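Amidohydrolase (Thermotoga maritima, PDB 3OOQ) is a TIM-barrel amidohydrolase, probably a metal-dependent hydrolase and possibly an allantoinase. Local coordinates at residues F[272-277]-F[286-291]; F[301-306]-F[316-321]. All coordinates share one frame; numbering follows the deposited sequence.

How the contacts relate
Contacts 1 and 2 follow each other along the chain, helix 290-297 leading into strand 301-303, and their centres lie about 9 Å apart. Gln318 of contact 2 joins them: its OE1 probably accepts hydrogen bonds from Leu274 N at 2.7 Å and Leu275 N at 3.1 Å, both in contact 1, while its amide nitrogen is used within contact 2. A second touch, 3.5 Å from Gly272 O to Met304 CG, lies near His251, which donates to Gly272 O and is packed against by Met304 and Asp306. His251 and the nearby His63 and His65 probably mark the active-site end of the barrel. Both contacts also reach a second subunit.

Contact 1. Residues F[272-277]-F[286-291]; sequences GPLLTF and LTMETI
In a beta-to-alpha connection of the barrel, the loop 272-277 that leaves strand 269-271 settles on the approach to helix 290-297 by burying Leu274 among Leu286, Met288, Thr290 and Ile291. The two branches of Leu274 do different work. CD1 packs on the end of Ile291, 3.7 Å from its CD1, whereas CD2 lies against the type I turn that leads into the helix, 3.5 Å from Thr287 O and 4.0 Å from Thr290 CG2. With CG anti to its own carbonyl carbon (chi1 -71°), Leu274 directs both methyls at the turn and the helix. Leu286 comes from the other segment with its methyls against the carbonyl oxygens of the loop backbone: CD1 is 3.6 Å from Pro273 O and CD2 3.7 Å from Leu274 O, so two carbonyls rest on one leucine. The two leucines also meet directly, Leu274 CD2 lying 4.0 Å from Leu286 CG. Met288, a selenomethionine, bends at chi2 (141°) and brings its terminal CE to 3.9 Å from Leu274 CB, close also to the Leu275 backbone; its side chain goes on to touch Tyr325 and helix 315-321.

Both backbones are shaped by local turns. A cis peptide precedes Pro273, Leu275 centres an inverse gamma turn, and Thr287 to Thr290 form the type I turn. Thr287 OG1 accepts from Glu289 N at 3.0 Å with an N-H...O angle of 152°, a capping bond in the turn before the helix. Across the segments the contact is apolar; Arg278 donates to Leu286 O. On the far side Leu275 packs on Phe314 of the second subunit. A loop folded over the capped turn that leads into a helix illustrates how a beta-alpha unit of a TIM barrel can close.

Contact 2. Residues F[301-306]-F[316-321]; sequences IALMCD and TVQAAT
Strand 301-303 of the barrel and the helix 315-321 that follows it meet where Leu303 and Gln318 cross, at a beta-alpha step of the amidohydrolase fold. The polar link is a single hydrogen bond, from Gln318 NE2 to Met304 O, 2.9 Å long with an N-H...O angle of 157°. The donor stands above the carbonyl plane of Met304, 47° out of it, while the oxygen is tilted slightly from the plane of the glutamine amide. Gln318 gets there as a nearly straight arm: CG is anti to the backbone N (chi1 179°) and the chain stays extended beyond it. With OE1 held by Leu274 and Leu275, bonds at both ends would fix the rotation of this buried amide and tie the helix to two successive loops.

Leu303 supplies the apolar part. Its CD1 lies over the face of the amide, 3.7 Å from Gln318 NE2, so that the methyl covers one face while the hydrogen bonds are made at the amide's ends. Its CD2 rests on the helix backbone, 3.9 Å from Ala319 CA and 4.0 Å from Ala319 CB. The leucine thus reaches the helix backbone itself, beside the methyl of Ala319. Cys305 flanks the same amide nitrogen more loosely, SG standing 4.1 Å from Gln318 NE2.

Beyond the strand, Asp306 touches His63, His65 and His251, consistent with the aspartate that amidohydrolases carry after the last barrel strand. Strand 301-303 pairs in parallel with strand 269-271, helix 338-343 packs on Ala302, and helix 315-321 meets a second subunit through Val317, Ala320 and Thr321.

Contact 1. Residues F[272-277]-F[286-291]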
loop_
_atom_site.group_PDB
_atom_site.type_symbol
_atom_site.label_atom_id
_atom_site.label_comp_id
_atom_site.label_asym_id
_atom_site.label_seq_id
_atom_site.Cartn_x
_atom_site.Cartn_y
_atom_site.Cartn_z
ATOM N N GLY F 272 24.142 -28.502 14.620
ATOM C CA GLY F 272 23.582 -27.522 15.536
ATOM C C GLY F 272 22.987 -26.350 14.768
ATOM O O GLY F 272 23.220 -26.215 13.564
ATOM N N PRO F 273 22.175 -25.524 15.448
ATOM C CA PRO F 273 21.826 -25.703 16.866
ATOM C C PRO F 273 20.942 -26.951 17.076
ATOM O O PRO F 273 20.114 -27.260 16.226
ATOM C CB PRO F 273 21.039 -24.429 17.184
ATOM C CG PRO F 273 20.314 -24.108 15.840
ATOM C CD PRO F 273 21.314 -24.526 14.772
ATOM N N LEU F 274 21.119 -27.638 18.199
ATOM C CA LEU F 274 20.380 -28.872 18.511
ATOM C C LEU F 274 19.518 -28.799 19.784
ATOM O O LEU F 274 18.434 -29.385 19.848
ATOM C CB LEU F 274 21.350 -30.059 18.616
ATOM C CG LEU F 274 21.990 -30.588 17.340
ATOM C CD1 LEU F 274 23.145 -31.530 17.702
ATOM C CD2 LEU F 274 20.959 -31.284 16.423
ATOM N N LEU F 275 20.018 -28.094 20.793
ATOM C CA LEU F 275 19.256 -27.804 21.996
ATOM C C LEU F 275 18.296 -26.633 21.740
ATOM O O LEU F 275 18.464 -25.554 22.300
ATOM C CB LEU F 275 20.211 -27.454 23.145
ATOM C CG LEU F 275 19.637 -27.361 24.566
ATOM C CD1 LEU F 275 19.596 -28.711 25.235
ATOM C CD2 LEU F 275 20.441 -26.394 25.406
ATOM N N THR F 276 17.283 -26.861 20.907
ATOM C CA THR F 276 16.430 -25.789 20.401
ATOM C C THR F 276 15.124 -26.345 19.821
ATOM O O THR F 276 15.046 -27.517 19.452
ATOM C CB THR F 276 17.172 -24.950 19.331
ATOM O OG1 THR F 276 16.522 -23.688 19.176
ATOM C CG2 THR F 276 17.228 -25.685 17.950
ATOM N N PHE F 277 14.105 -25.494 19.736
ATOM C CA PHE F 277 12.799 -25.871 19.192
ATOM C C PHE F 277 12.832 -26.004 17.667
ATOM O O PHE F 277 13.476 -25.212 16.979
ATOM C CB PHE F 277 11.771 -24.810 19.576
ATOM C CG PHE F 277 10.352 -25.161 19.223
ATOM C CD1 PHE F 277 9.665 -26.156 19.921
ATOM C CD2 PHE F 277 9.669 -24.430 18.233
ATOM C CE1 PHE F 277 8.339 -26.449 19.625
ATOM C CE2 PHE F 277 8.334 -24.718 17.918
ATOM C CZ PHE F 277 7.665 -25.722 18.618
ATOM N N LEU F 286 14.989 -32.922 13.192
ATOM C CA LEU F 286 16.165 -32.594 14.005
ATOM C C LEU F 286 16.227 -33.533 15.206
ATOM O O LEU F 286 15.219 -33.786 15.850
ATOM C CB LEU F 286 16.122 -31.118 14.460
ATOM C CG LEU F 286 17.138 -30.498 15.428
ATOM C CD1 LEU F 286 17.086 -28.982 15.305
ATOM C CD2 LEU F 286 16.796 -30.817 16.843
ATOM N N THR F 287 17.414 -34.064 15.481
ATOM C CA THR F 287 17.631 -34.929 16.639
ATOM C C THR F 287 19.055 -34.776 17.152
ATOM O O THR F 287 20.017 -34.645 16.371
ATOM C CB THR F 287 17.314 -36.426 16.353
ATOM O OG1 THR F 287 17.749 -37.223 17.472
ATOM C CG2 THR F 287 18.018 -36.914 15.069
HETATM N N MSE F 288 19.183 -34.779 18.472
HETATM C CA MSE F 288 20.487 -34.727 19.099
HETATM C C MSE F 288 21.296 -36.009 18.862
HETATM O O MSE F 288 22.521 -36.021 19.021
HETATM C CB MSE F 288 20.336 -34.466 20.582
HETATM C CG MSE F 288 21.515 -33.748 21.130
HETATM SE SE MSE F 288 20.875 -32.483 22.396
HETATM C CE MSE F 288 22.284 -31.175 22.205
ATOM N N GLU F 289 20.594 -37.070 18.466
ATOM C CA GLU F 289 21.215 -38.332 18.067
ATOM C C GLU F 289 22.119 -38.225 16.849
ATOM O O GLU F 289 22.920 -39.127 16.583
ATOM C CB GLU F 289 20.137 -39.363 17.779
ATOM C CG GLU F 289 19.362 -39.795 19.006
ATOM C CD GLU F 289 18.551 -41.039 18.744
ATOM O OE1 GLU F 289 18.087 -41.223 17.601
ATOM O OE2 GLU F 289 18.386 -41.838 19.680
ATOM N N THR F 290 21.982 -37.131 16.107
ATOM C CA THR F 290 22.781 -36.896 14.916
ATOM C C THR F 290 24.294 -36.866 15.221
ATOM O O THR F 290 25.110 -37.320 14.416
ATOM C CB THR F 290 22.305 -35.612 14.156
ATOM O OG1 THR F 290 22.685 -35.702 12.784
ATOM C CG2 THR F 290 22.907 -34.345 14.743
ATOM N N ILE F 291 24.664 -36.352 16.393
ATOM C CA ILE F 291 26.065 -36.322 16.779
ATOM C C ILE F 291 26.640 -37.755 16.712
ATOM O O ILE F 291 27.555 -38.031 15.933
ATOM C CB ILE F 291 26.265 -35.665 18.163
ATOM C CG1 ILE F 291 25.993 -34.143 18.076
ATOM C CG2 ILE F 291 27.681 -35.958 18.712
ATOM C CD1 ILE F 291 25.852 -33.453 19.420
#

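Contact 2. Residues F[301-306]-F[316-321]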
loop_
_atom_site.group_PDB
_atom_site.type_symbol
_atom_site.label_atom_id
_atom_site.label_comp_id
_atom_site.label_asym_id
_atom_site.label_seq_id
_atom_site.Cartn_x
_atom_site.Cartn_y
_atom_site.Cartn_z
ATOM N N ILE F 301 32.673 -33.611 12.027
ATOM C CA ILE F 301 31.673 -32.659 12.477
ATOM C C ILE F 301 32.187 -31.750 13.583
ATOM O O ILE F 301 33.124 -32.113 14.331
ATOM C CB ILE F 301 30.354 -33.363 12.943
ATOM C CG1 ILE F 301 30.538 -34.052 14.310
ATOM C CG2 ILE F 301 29.844 -34.302 11.876
ATOM C CD1 ILE F 301 29.249 -34.689 14.902
ATOM N N ALA F 302 31.593 -30.555 13.647
ATOM C CA ALA F 302 31.749 -29.643 14.773
ATOM C C ALA F 302 30.357 -29.304 15.274
ATOM O O ALA F 302 29.359 -29.471 14.555
ATOM C CB ALA F 302 32.463 -28.362 14.369
ATOM N N LEU F 303 30.297 -28.827 16.505
ATOM C CA LEU F 303 29.039 -28.413 17.101
ATOM C C LEU F 303 28.970 -26.893 17.280
ATOM O O LEU F 303 29.843 -26.301 17.932
ATOM C CB LEU F 303 28.822 -29.127 18.435
ATOM C CG LEU F 303 27.551 -28.811 19.237
ATOM C CD1 LEU F 303 26.265 -29.148 18.460
ATOM C CD2 LEU F 303 27.584 -29.544 20.576
HETATM N N MSE F 304 27.911 -26.284 16.729
HETATM C CA MSE F 304 27.641 -24.849 16.885
HETATM C C MSE F 304 26.459 -24.584 17.812
HETATM O O MSE F 304 25.568 -25.422 17.949
HETATM C CB MSE F 304 27.352 -24.185 15.523
HETATM C CG MSE F 304 25.994 -24.559 14.914
HETATM SE SE MSE F 304 25.466 -23.338 13.495
HETATM C CE MSE F 304 26.047 -24.432 11.961
ATOM N N CYS F 305 26.455 -23.396 18.416
ATOM C CA CYS F 305 25.273 -22.862 19.081
ATOM C C CYS F 305 24.382 -22.115 18.094
ATOM O O CYS F 305 23.211 -21.841 18.393
ATOM C CB CYS F 305 25.698 -21.898 20.195
ATOM S SG CYS F 305 26.375 -22.753 21.628
ATOM N N ASP F 306 24.941 -21.784 16.928
ATOM C CA ASP F 306 24.324 -20.816 15.998
ATOM C C ASP F 306 23.894 -19.552 16.752
ATOM O O ASP F 306 22.814 -18.989 16.497
ATOM C CB ASP F 306 23.118 -21.429 15.285
ATOM C CG ASP F 306 22.702 -20.647 14.038
ATOM O OD1 ASP F 306 23.496 -19.838 13.521
ATOM O OD2 ASP F 306 21.574 -20.867 13.572
ATOM N N THR F 316 28.716 -25.464 26.414
ATOM C CA THR F 316 28.956 -26.690 27.200
ATOM C C THR F 316 27.671 -27.348 27.646
ATOM O O THR F 316 27.645 -28.561 27.891
ATOM C CB THR F 316 29.874 -26.477 28.437
ATOM O OG1 THR F 316 29.269 -25.544 29.348
ATOM C CG2 THR F 316 31.236 -25.956 27.993
ATOM N N VAL F 317 26.618 -26.543 27.785
ATOM C CA VAL F 317 25.312 -27.042 28.185
ATOM C C VAL F 317 24.716 -27.879 27.050
ATOM O O VAL F 317 24.210 -28.989 27.286
ATOM C CB VAL F 317 24.325 -25.901 28.589
ATOM C CG1 VAL F 317 22.993 -26.479 29.047
ATOM C CG2 VAL F 317 24.904 -25.035 29.696
ATOM N N GLN F 318 24.792 -27.352 25.828
ATOM C CA GLN F 318 24.332 -28.080 24.654
ATOM C C GLN F 318 25.140 -29.374 24.440
ATOM O O GLN F 318 24.560 -30.439 24.238
ATOM C CB GLN F 318 24.417 -27.218 23.393
ATOM C CG GLN F 318 23.943 -28.002 22.167
ATOM C CD GLN F 318 23.909 -27.202 20.890
ATOM O OE1 GLN F 318 22.946 -27.308 20.134
ATOM N NE2 GLN F 318 24.963 -26.422 20.617
ATOM N N ALA F 319 26.466 -29.279 24.490
ATOM C CA ALA F 319 27.308 -30.475 24.312
ATOM C C ALA F 319 26.980 -31.528 25.361
ATOM O O ALA F 319 26.622 -32.652 25.009
ATOM C CB ALA F 319 28.776 -30.117 24.339
ATOM N N ALA F 320 27.049 -31.153 26.641
ATOM C CA ALA F 320 26.738 -32.075 27.748
ATOM C C ALA F 320 25.415 -32.806 27.562
ATOM O O ALA F 320 25.340 -34.014 27.743
ATOM C CB ALA F 320 26.759 -31.348 29.065
ATOM N N THR F 321 24.377 -32.071 27.168
ATOM C CA THR F 321 23.035 -32.632 26.966
ATOM C C THR F 321 23.040 -33.747 25.919
ATOM O O THR F 321 22.229 -34.685 25.983
ATOM C CB THR F 321 22.035 -31.525 26.569
ATOM O OG1 THR F 321 21.909 -30.607 27.660
ATOM C CG2 THR F 321 20.650 -32.090 26.224
#